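Local coordinates for protein PAN2-PAN3 deadenylation complex catalytic subunit pan2 (Neurospora crassa, PDB 4CZW) that catalyses the exonucleolytic shortening of mRNA poly(A) tails as the nuclease subunit of the PAN deadenylation complex, represented here by the subunit's pseudo-protease and exonuclease domains, at residues V413-N418 and E434-D439; E427-E432 and V489-D494; S478-Q483 and D607-L612. All blocks are in the same frame, centred on the assembly; numbering follows the deposited sequence.

Contact 1: V413-N418 and E434-D439; sequences VLFRDN and EIPGPD
L414 and P436 supply one of the apolar pairs of this contact: the leucine branch CD1 lies 4.1 Å from CG of the proline ring, and the two side chains run past one another in opposite senses. The second apolar group is F415, whose far corner, CZ, approaches two residues, with CD of P436 at 4.4 Å and CG1 of I435 at 4.5 Å. Both come obliquely to the ring. The benzyl group gets there because CG stands anti to the carbonyl carbon (chi1 -50°), which swings the far end of the ring toward 434-439. These distances describe loose van der Waals contact, and the L414 and I435 CA atoms remain 9.3 Å apart.

The structure joined here is a long connecting loop folded back on its own start: short helix 412-415 precedes it, strand 441-451 of the exonuclease sheet follows it, and the 15 residues between the segments contain neither helix nor strand. Helix 529-541 also packs on L414, so that this leucine has neighbours beyond P436.

Polar atoms contribute little across the interface, and no hydrogen bond spans it. The carbonyl oxygen of E434 sits at the edge of the F415 ring, near its plane, 3.9 Å from CE1. The E434 carboxylate serves other partners, forming salt bridges to R481 and R486.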
loop_
_atom_site.group_PDB
_atom_site.type_symbol
_atom_site.label_atom_id
_atom_site.label_comp_id
_atom_site.label_asym_id
_atom_site.label_seq_id
_atom_site.Cartn_x
_atom_site.Cartn_y
_atom_site.Cartn_z
ATOM N N VAL A 413 -14.078 15.954 3.998
ATOM C CA VAL A 413 -13.451 16.335 2.737
ATOM C C VAL A 413 -14.497 16.518 1.634
ATOM O O VAL A 413 -14.274 17.246 0.665
ATOM C CB VAL A 413 -12.395 15.286 2.300
ATOM C CG1 VAL A 413 -13.058 13.952 1.977
ATOM C CG2 VAL A 413 -11.578 15.791 1.116
ATOM N N LEU A 414 -15.648 15.873 1.800
ATOM C CA LEU A 414 -16.715 15.941 0.806
ATOM C C LEU A 414 -17.493 17.251 0.882
ATOM O O LEU A 414 -18.086 17.685 -0.105
ATOM C CB LEU A 414 -17.677 14.762 0.979
ATOM C CG LEU A 414 -17.116 13.355 0.774
ATOM C CD1 LEU A 414 -18.183 12.308 1.055
ATOM C CD2 LEU A 414 -16.566 13.194 -0.635
ATOM N N PHE A 415 -17.488 17.879 2.053
ATOM C CA PHE A 415 -18.315 19.058 2.286
ATOM C C PHE A 415 -17.506 20.350 2.374
ATOM O O PHE A 415 -18.071 21.444 2.349
ATOM C CB PHE A 415 -19.133 18.879 3.568
ATOM C CG PHE A 415 -19.872 17.573 3.640
ATOM C CD1 PHE A 415 -21.053 17.389 2.942
ATOM C CD2 PHE A 415 -19.387 16.530 4.412
ATOM C CE1 PHE A 415 -21.736 16.188 3.009
ATOM C CE2 PHE A 415 -20.064 15.326 4.482
ATOM C CZ PHE A 415 -21.240 15.156 3.780
ATOM N N ARG A 416 -16.186 20.226 2.474
ATOM C CA ARG A 416 -15.323 21.390 2.651
ATOM C C ARG A 416 -15.196 22.211 1.369
ATOM O O ARG A 416 -15.093 21.660 0.274
ATOM C CB ARG A 416 -13.937 20.957 3.134
ATOM C CG ARG A 416 -12.998 22.115 3.442
ATOM C CD ARG A 416 -11.701 21.641 4.081
ATOM N NE ARG A 416 -11.921 21.032 5.390
ATOM C CZ ARG A 416 -11.939 19.721 5.611
ATOM N NH1 ARG A 416 -11.745 18.876 4.608
ATOM N NH2 ARG A 416 -12.147 19.256 6.835
ATOM N N ASP A 417 -15.206 23.534 1.520
ATOM C CA ASP A 417 -15.064 24.439 0.385
ATOM C C ASP A 417 -13.826 25.318 0.528
ATOM O O ASP A 417 -13.731 26.129 1.449
ATOM C CB ASP A 417 -16.311 25.314 0.237
ATOM C CG ASP A 417 -16.240 26.231 -0.971
ATOM O OD1 ASP A 417 -15.528 25.891 -1.939
ATOM O OD2 ASP A 417 -16.902 27.290 -0.954
ATOM N N ASN A 418 -12.880 25.152 -0.391
ATOM C CA ASN A 418 -11.668 25.965 -0.404
ATOM C C ASN A 418 -11.444 26.605 -1.769
ATOM O O ASN A 418 -10.316 26.944 -2.131
ATOM C CB ASN A 418 -10.452 25.124 -0.012
ATOM C CG ASN A 418 -10.533 24.611 1.412
ATOM O OD1 ASN A 418 -11.086 25.271 2.291
ATOM N ND2 ASN A 418 -9.977 23.428 1.648
ATOM N N GLU A 434 -27.568 15.708 2.314
ATOM C CA GLU A 434 -26.946 14.893 1.275
ATOM C C GLU A 434 -25.746 14.098 1.779
ATOM O O GLU A 434 -24.635 14.249 1.271
ATOM C CB GLU A 434 -26.524 15.774 0.097
ATOM C CG GLU A 434 -27.688 16.355 -0.690
ATOM C CD GLU A 434 -27.235 17.195 -1.868
ATOM O OE1 GLU A 434 -26.286 17.990 -1.703
ATOM O OE2 GLU A 434 -27.831 17.064 -2.958
ATOM N N ILE A 435 -25.972 13.248 2.776
ATOM C CA ILE A 435 -24.921 12.371 3.280
ATOM C C ILE A 435 -24.930 11.045 2.526
ATOM O O ILE A 435 -25.889 10.278 2.624
ATOM C CB ILE A 435 -25.072 12.104 4.789
ATOM C CG1 ILE A 435 -24.934 13.408 5.576
ATOM C CG2 ILE A 435 -24.039 11.090 5.256
ATOM C CD1 ILE A 435 -25.001 13.227 7.077
ATOM N N PRO A 436 -23.858 10.776 1.766
ATOM C CA PRO A 436 -23.736 9.576 0.931
ATOM C C PRO A 436 -23.796 8.278 1.735
ATOM O O PRO A 436 -23.290 8.215 2.855
ATOM C CB PRO A 436 -22.359 9.742 0.278
ATOM C CG PRO A 436 -22.080 11.203 0.338
ATOM C CD PRO A 436 -22.692 11.664 1.622
ATOM N N GLY A 437 -24.415 7.254 1.156
ATOM C CA GLY A 437 -24.533 5.961 1.802
ATOM C C GLY A 437 -24.562 4.826 0.796
ATOM O O GLY A 437 -24.285 5.036 -0.385
ATOM N N PRO A 438 -24.894 3.612 1.261
ATOM C CA PRO A 438 -24.961 2.417 0.409
ATOM C C PRO A 438 -26.032 2.511 -0.676
ATOM O O PRO A 438 -25.905 1.868 -1.718
ATOM C CB PRO A 438 -25.297 1.298 1.403
ATOM C CG PRO A 438 -24.856 1.818 2.731
ATOM C CD PRO A 438 -25.119 3.290 2.679
ATOM N N ASP A 439 -27.071 3.303 -0.433
ATOM C CA ASP A 439 -28.162 3.449 -1.390
ATOM C C ASP A 439 -27.878 4.551 -2.406
ATOM O O ASP A 439 -28.522 4.624 -3.452
ATOM C CB ASP A 439 -29.476 3.739 -0.661
ATOM C CG ASP A 439 -29.871 2.630 0.293
ATOM O OD1 ASP A 439 -29.567 1.454 -0.001
ATOM O OD2 ASP A 439 -30.486 2.934 1.337
#

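Contact 2: E427-E432 and V489-D494; sequences ELLDRE and VAFIDD
F491 has the most surface buried here, and L429 lies over one face of its ring. The methyl CD2 of L429 is 4.0 Å from the F491 ring centroid and 24° off the ring normal, a CH-pi contact displaced toward the rim, while the branch carbon CG of L429 is 3.5 Å from F491 CD2. With CG between the backbone N and the carbonyl carbon (chi1 61°), the F491 ring is turned so that this face meets L429.

E427 ranks next. Its backbone N donates to A490 O at 2.7 Å, almost straight at 173°. F491 CA makes a CA-H...O contact at 3.3 Å with E427 O, which also accepts a hydrogen bond from R481 NH2. The extended side chain crosses V489, with CD 3.9 Å from V489 CG1, and its carboxylate forms a salt bridge with R486.

The contact ties the loop between helix 412-415 and strand 441-451 to the start of strand 490-496 in the exonuclease sheet, where F491 and I492 both face V479 in a classic beta bulge. One water bridges the backbones, accepting from L429 N at 2.9 Å and donating to F491 O at 2.8 Å. Direct bond and water bridge alike use backbone atoms, which implies that the two chains are held in course without any side-chain polar group.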
loop_
_atom_site.group_PDB
_atom_site.type_symbol
_atom_site.label_atom_id
_atom_site.label_comp_id
_atom_site.label_asym_id
_atom_site.label_seq_id
_atom_site.Cartn_x
_atom_site.Cartn_y
_atom_site.Cartn_z
ATOM N N GLU A 427 -21.991 21.971 -7.356
ATOM C CA GLU A 427 -22.661 22.370 -6.125
ATOM C C GLU A 427 -22.420 21.320 -5.049
ATOM O O GLU A 427 -22.966 20.218 -5.114
ATOM C CB GLU A 427 -24.159 22.568 -6.360
ATOM C CG GLU A 427 -24.488 23.626 -7.400
ATOM C CD GLU A 427 -25.981 23.824 -7.581
ATOM O OE1 GLU A 427 -26.756 23.327 -6.737
ATOM O OE2 GLU A 427 -26.379 24.476 -8.570
ATOM N N LEU A 428 -21.596 21.672 -4.064
ATOM C CA LEU A 428 -21.176 20.744 -3.018
ATOM C C LEU A 428 -22.344 20.093 -2.287
ATOM O O LEU A 428 -23.437 20.656 -2.212
ATOM C CB LEU A 428 -20.281 21.462 -2.006
ATOM C CG LEU A 428 -18.913 21.930 -2.503
ATOM C CD1 LEU A 428 -18.194 22.712 -1.417
ATOM C CD2 LEU A 428 -18.075 20.743 -2.952
ATOM N N LEU A 429 -22.101 18.901 -1.753
ATOM C CA LEU A 429 -23.110 18.176 -0.993
ATOM C C LEU A 429 -23.484 18.928 0.275
ATOM O O LEU A 429 -22.620 19.470 0.963
ATOM C CB LEU A 429 -22.613 16.774 -0.636
ATOM C CG LEU A 429 -22.389 15.795 -1.788
ATOM C CD1 LEU A 429 -21.774 14.503 -1.274
ATOM C CD2 LEU A 429 -23.694 15.516 -2.516
ATOM N N ASP A 430 -24.777 18.963 0.580
ATOM C CA ASP A 430 -25.238 19.555 1.826
ATOM C C ASP A 430 -24.900 18.617 2.978
ATOM O O ASP A 430 -25.203 17.425 2.928
ATOM C CB ASP A 430 -26.740 19.836 1.776
ATOM C CG ASP A 430 -27.226 20.612 2.982
ATOM O OD1 ASP A 430 -27.065 21.850 2.998
ATOM O OD2 ASP A 430 -27.774 19.985 3.914
ATOM N N ARG A 431 -24.268 19.164 4.011
ATOM C CA ARG A 431 -23.777 18.367 5.129
ATOM C C ARG A 431 -24.911 17.705 5.908
ATOM O O ARG A 431 -24.708 16.693 6.580
ATOM C CB ARG A 431 -22.942 19.244 6.067
ATOM C CG ARG A 431 -21.995 18.476 6.972
ATOM C CD ARG A 431 -21.258 19.420 7.911
ATOM N NE ARG A 431 -20.659 20.544 7.196
ATOM C CZ ARG A 431 -19.415 20.558 6.726
ATOM N NH1 ARG A 431 -18.628 19.504 6.894
ATOM N NH2 ARG A 431 -18.958 21.627 6.088
ATOM N N GLU A 432 -26.107 18.276 5.806
ATOM C CA GLU A 432 -27.250 17.801 6.576
ATOM C C GLU A 432 -28.135 16.831 5.795
ATOM O O GLU A 432 -28.555 15.802 6.325
ATOM C CB GLU A 432 -28.089 18.989 7.053
ATOM C CG GLU A 432 -29.345 18.598 7.817
ATOM C CD GLU A 432 -30.213 19.794 8.159
ATOM O OE1 GLU A 432 -29.840 20.927 7.790
ATOM O OE2 GLU A 432 -31.270 19.600 8.795
ATOM N N VAL A 489 -26.807 17.188 -11.210
ATOM C CA VAL A 489 -25.955 18.281 -10.757
ATOM C C VAL A 489 -24.682 17.751 -10.103
ATOM O O VAL A 489 -24.736 16.917 -9.199
ATOM C CB VAL A 489 -26.694 19.197 -9.761
ATOM C CG1 VAL A 489 -25.796 20.345 -9.326
ATOM C CG2 VAL A 489 -27.978 19.724 -10.381
ATOM N N ALA A 490 -23.536 18.242 -10.565
ATOM C CA ALA A 490 -22.247 17.803 -10.047
ATOM C C ALA A 490 -21.979 18.366 -8.655
ATOM O O ALA A 490 -22.291 19.522 -8.372
ATOM C CB ALA A 490 -21.133 18.203 -11.001
ATOM N N PHE A 491 -21.401 17.539 -7.789
ATOM C CA PHE A 491 -20.990 17.992 -6.465
ATOM C C PHE A 491 -19.475 17.883 -6.324
ATOM O O PHE A 491 -18.895 18.352 -5.345
ATOM C CB PHE A 491 -21.701 17.196 -5.365
ATOM C CG PHE A 491 -21.409 15.720 -5.383
ATOM C CD1 PHE A 491 -22.148 14.861 -6.177
ATOM C CD2 PHE A 491 -20.407 15.192 -4.585
ATOM C CE1 PHE A 491 -21.884 13.503 -6.186
ATOM C CE2 PHE A 491 -20.139 13.838 -4.590
ATOM C CZ PHE A 491 -20.880 12.993 -5.389
ATOM N N ILE A 492 -18.844 17.259 -7.313
ATOM C CA ILE A 492 -17.390 17.215 -7.401
ATOM C C ILE A 492 -16.944 17.486 -8.832
ATOM O O ILE A 492 -17.361 16.794 -9.760
ATOM C CB ILE A 492 -16.815 15.856 -6.952
ATOM C CG1 ILE A 492 -17.071 15.622 -5.464
ATOM C CG2 ILE A 492 -15.321 15.793 -7.231
ATOM C CD1 ILE A 492 -16.538 14.298 -4.959
ATOM N N ASP A 493 -16.105 18.500 -9.007
ATOM C CA ASP A 493 -15.508 18.786 -10.306
ATOM C C ASP A 493 -14.094 19.313 -10.102
ATOM O O ASP A 493 -13.806 20.480 -10.370
ATOM C CB ASP A 493 -16.354 19.790 -11.092
ATOM C CG ASP A 493 -15.897 19.935 -12.532
ATOM O OD1 ASP A 493 -15.335 18.963 -13.082
ATOM O OD2 ASP A 493 -16.099 21.021 -13.117
ATOM N N ASP A 494 -13.218 18.440 -9.621
ATOM C CA ASP A 494 -11.861 18.831 -9.265
ATOM C C ASP A 494 -10.887 18.713 -10.430
ATOM O O ASP A 494 -10.852 17.700 -11.129
ATOM C CB ASP A 494 -11.356 17.986 -8.095
ATOM C CG ASP A 494 -12.182 18.173 -6.840
ATOM O OD1 ASP A 494 -12.801 19.247 -6.690
ATOM O OD2 ASP A 494 -12.208 17.247 -6.003
HETATM O O HOH W 1 -19.644 17.747 -2.692
#

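Contact 3: S478-Q483 and D607-L612; sequences SVVRGQ and DAQTAL
Strand 478-481 and helix 607-612 run in broadly the same direction, at 41° to one another, with 8.6 Å between their axes at closest approach and V480 and A608 at one of the two points of nearest CA approach. V480 points at the helix, whereas its neighbours V479 and R481 point away, as alternation along a strand requires. Its two methyls divide the work: CG2 is 4.1 Å from the CB of A608, and CG1, anti to the backbone N (chi1 162°), lies 4.4 Å from CG of Q609. The amide of Q609 then passes beyond this contact, NE2 bonding to G488 O.

Such a helix lying against a mixed sheet, with a metal-site aspartate on it, fits the RNase H-like fold of DEDD exonucleases. D607 is a catalytic metal ligand by similarity, and the side chain of A608, one residue on, is about 4 Å from that of D445, another such ligand, on strand 441-451. The small A608 methyl thus touches V480 close beside the predicted metal site.

One turn after A608, L612 faces the same way and packs on the end of the strand and the loop just after it, at R481 and G482. Its chi1 of -179° sets CG opposite the backbone N, which sends both methyls toward G482, and CD2 touches R481 O at 3.6 Å and G482 CA at 3.8 Å. Glycine offers only its backbone to the leucine here, and its carbonyl oxygen receives a hydrogen bond from R616, farther along helix 604-623.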
loop_
_atom_site.group_PDB
_atom_site.type_symbol
_atom_site.label_atom_id
_atom_site.label_comp_id
_atom_site.label_asym_id
_atom_site.label_seq_id
_atom_site.Cartn_x
_atom_site.Cartn_y
_atom_site.Cartn_z
ATOM N N SER A 478 -14.947 14.383 -12.329
ATOM C CA SER A 478 -16.299 14.891 -12.134
ATOM C C SER A 478 -17.225 13.822 -11.565
ATOM O O SER A 478 -17.388 12.755 -12.153
ATOM C CB SER A 478 -16.867 15.418 -13.454
ATOM O OG SER A 478 -16.042 16.433 -13.996
ATOM N N VAL A 479 -17.826 14.115 -10.416
ATOM C CA VAL A 479 -18.806 13.213 -9.824
ATOM C C VAL A 479 -20.157 13.917 -9.727
ATOM O O VAL A 479 -20.241 15.063 -9.285
ATOM C CB VAL A 479 -18.371 12.722 -8.434
ATOM C CG1 VAL A 479 -19.210 11.526 -8.019
ATOM C CG2 VAL A 479 -16.899 12.348 -8.443
ATOM N N VAL A 480 -21.209 13.217 -10.141
ATOM C CA VAL A 480 -22.523 13.822 -10.316
ATOM C C VAL A 480 -23.609 13.086 -9.530
ATOM O O VAL A 480 -23.612 11.856 -9.464
ATOM C CB VAL A 480 -22.895 13.860 -11.822
ATOM C CG1 VAL A 480 -24.386 14.052 -12.025
ATOM C CG2 VAL A 480 -22.103 14.947 -12.535
ATOM N N ARG A 481 -24.516 13.849 -8.920
ATOM C CA ARG A 481 -25.675 13.286 -8.230
ATOM C C ARG A 481 -26.489 12.384 -9.152
ATOM O O ARG A 481 -26.875 12.788 -10.249
ATOM C CB ARG A 481 -26.567 14.402 -7.682
ATOM C CG ARG A 481 -25.928 15.250 -6.599
ATOM C CD ARG A 481 -26.845 16.394 -6.194
ATOM N NE ARG A 481 -26.312 17.154 -5.069
ATOM C CZ ARG A 481 -25.474 18.179 -5.190
ATOM N NH1 ARG A 481 -25.066 18.566 -6.391
ATOM N NH2 ARG A 481 -25.040 18.814 -4.109
ATOM N N GLY A 482 -26.754 11.163 -8.701
ATOM C CA GLY A 482 -27.489 10.202 -9.503
ATOM C C GLY A 482 -28.953 10.094 -9.123
ATOM O O GLY A 482 -29.695 9.301 -9.708
ATOM N N GLN A 483 -29.371 10.895 -8.148
ATOM C CA GLN A 483 -30.751 10.869 -7.674
ATOM C C GLN A 483 -31.088 12.131 -6.888
ATOM O O GLN A 483 -30.209 12.948 -6.606
ATOM C CB GLN A 483 -30.989 9.626 -6.817
ATOM C CG GLN A 483 -30.042 9.499 -5.635
ATOM C CD GLN A 483 -29.727 8.056 -5.296
ATOM O OE1 GLN A 483 -29.463 7.244 -6.183
ATOM N NE2 GLN A 483 -29.754 7.727 -4.010
ATOM N N ASP A 607 -20.486 13.873 -19.873
ATOM C CA ASP A 607 -20.359 12.440 -20.118
ATOM C C ASP A 607 -20.881 11.622 -18.940
ATOM O O ASP A 607 -21.366 10.504 -19.117
ATOM C CB ASP A 607 -18.902 12.073 -20.405
ATOM C CG ASP A 607 -18.430 12.568 -21.758
ATOM O OD1 ASP A 607 -19.065 13.489 -22.314
ATOM O OD2 ASP A 607 -17.420 12.037 -22.266
ATOM N N ALA A 608 -20.778 12.183 -17.740
ATOM C CA ALA A 608 -21.310 11.531 -16.549
ATOM C C ALA A 608 -22.832 11.581 -16.563
ATOM O O ALA A 608 -23.500 10.598 -16.243
ATOM C CB ALA A 608 -20.765 12.186 -15.292
ATOM N N GLN A 609 -23.371 12.738 -16.938
ATOM C CA GLN A 609 -24.812 12.919 -17.061
ATOM C C GLN A 609 -25.383 12.042 -18.168
ATOM O O GLN A 609 -26.495 11.528 -18.054
ATOM C CB GLN A 609 -25.146 14.387 -17.330
ATOM C CG GLN A 609 -24.864 15.317 -16.163
ATOM C CD GLN A 609 -24.936 16.780 -16.556
ATOM O OE1 GLN A 609 -24.651 17.142 -17.697
ATOM N NE2 GLN A 609 -25.319 17.628 -15.610
ATOM N N THR A 610 -24.612 11.878 -19.240
ATOM C CA THR A 610 -25.020 11.046 -20.368
ATOM C C THR A 610 -25.190 9.592 -19.944
ATOM O O THR A 610 -26.196 8.956 -20.262
ATOM C CB THR A 610 -24.000 11.119 -21.520
ATOM O OG1 THR A 610 -23.899 12.470 -21.989
ATOM C CG2 THR A 610 -24.424 10.219 -22.670
ATOM N N ALA A 611 -24.200 9.075 -19.223
ATOM C CA ALA A 611 -24.237 7.702 -18.732
ATOM C C ALA A 611 -25.407 7.494 -17.779
ATOM O O ALA A 611 -26.040 6.439 -17.780
ATOM C CB ALA A 611 -22.925 7.350 -18.048
ATOM N N LEU A 612 -25.689 8.510 -16.968
ATOM C CA LEU A 612 -26.807 8.456 -16.035
ATOM C C LEU A 612 -28.132 8.398 -16.788
ATOM O O LEU A 612 -29.036 7.651 -16.413
ATOM C CB LEU A 612 -26.783 9.660 -15.093
ATOM C CG LEU A 612 -27.894 9.708 -14.042
ATOM C CD1 LEU A 612 -27.841 8.478 -13.152
ATOM C CD2 LEU A 612 -27.804 10.981 -13.213
#

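The three contacts follow one another toward the predicted metal site. Contacts 1 and 2 have centres about 7 Å apart and touch directly, F415 CD1 lying 3.3 Å from L429 O. Contact 3 is centred about 12 Å from contact 2 and about 16 Å from contact 1. R481 connects all three: its NE forms a salt bridge with E434 OE2 at 2.6 Å, and its NH2 hydrogen-bonds to E427 O at 2.7 Å. D493 OD1 and S478 OG, 2.8 Å apart, also join contacts 2 and 3 across adjacent strands. Contact 3 holds D607; the A490 side chain of contact 2 is about 10 Å from that of D445, and contact 1 lies away from the metal sites.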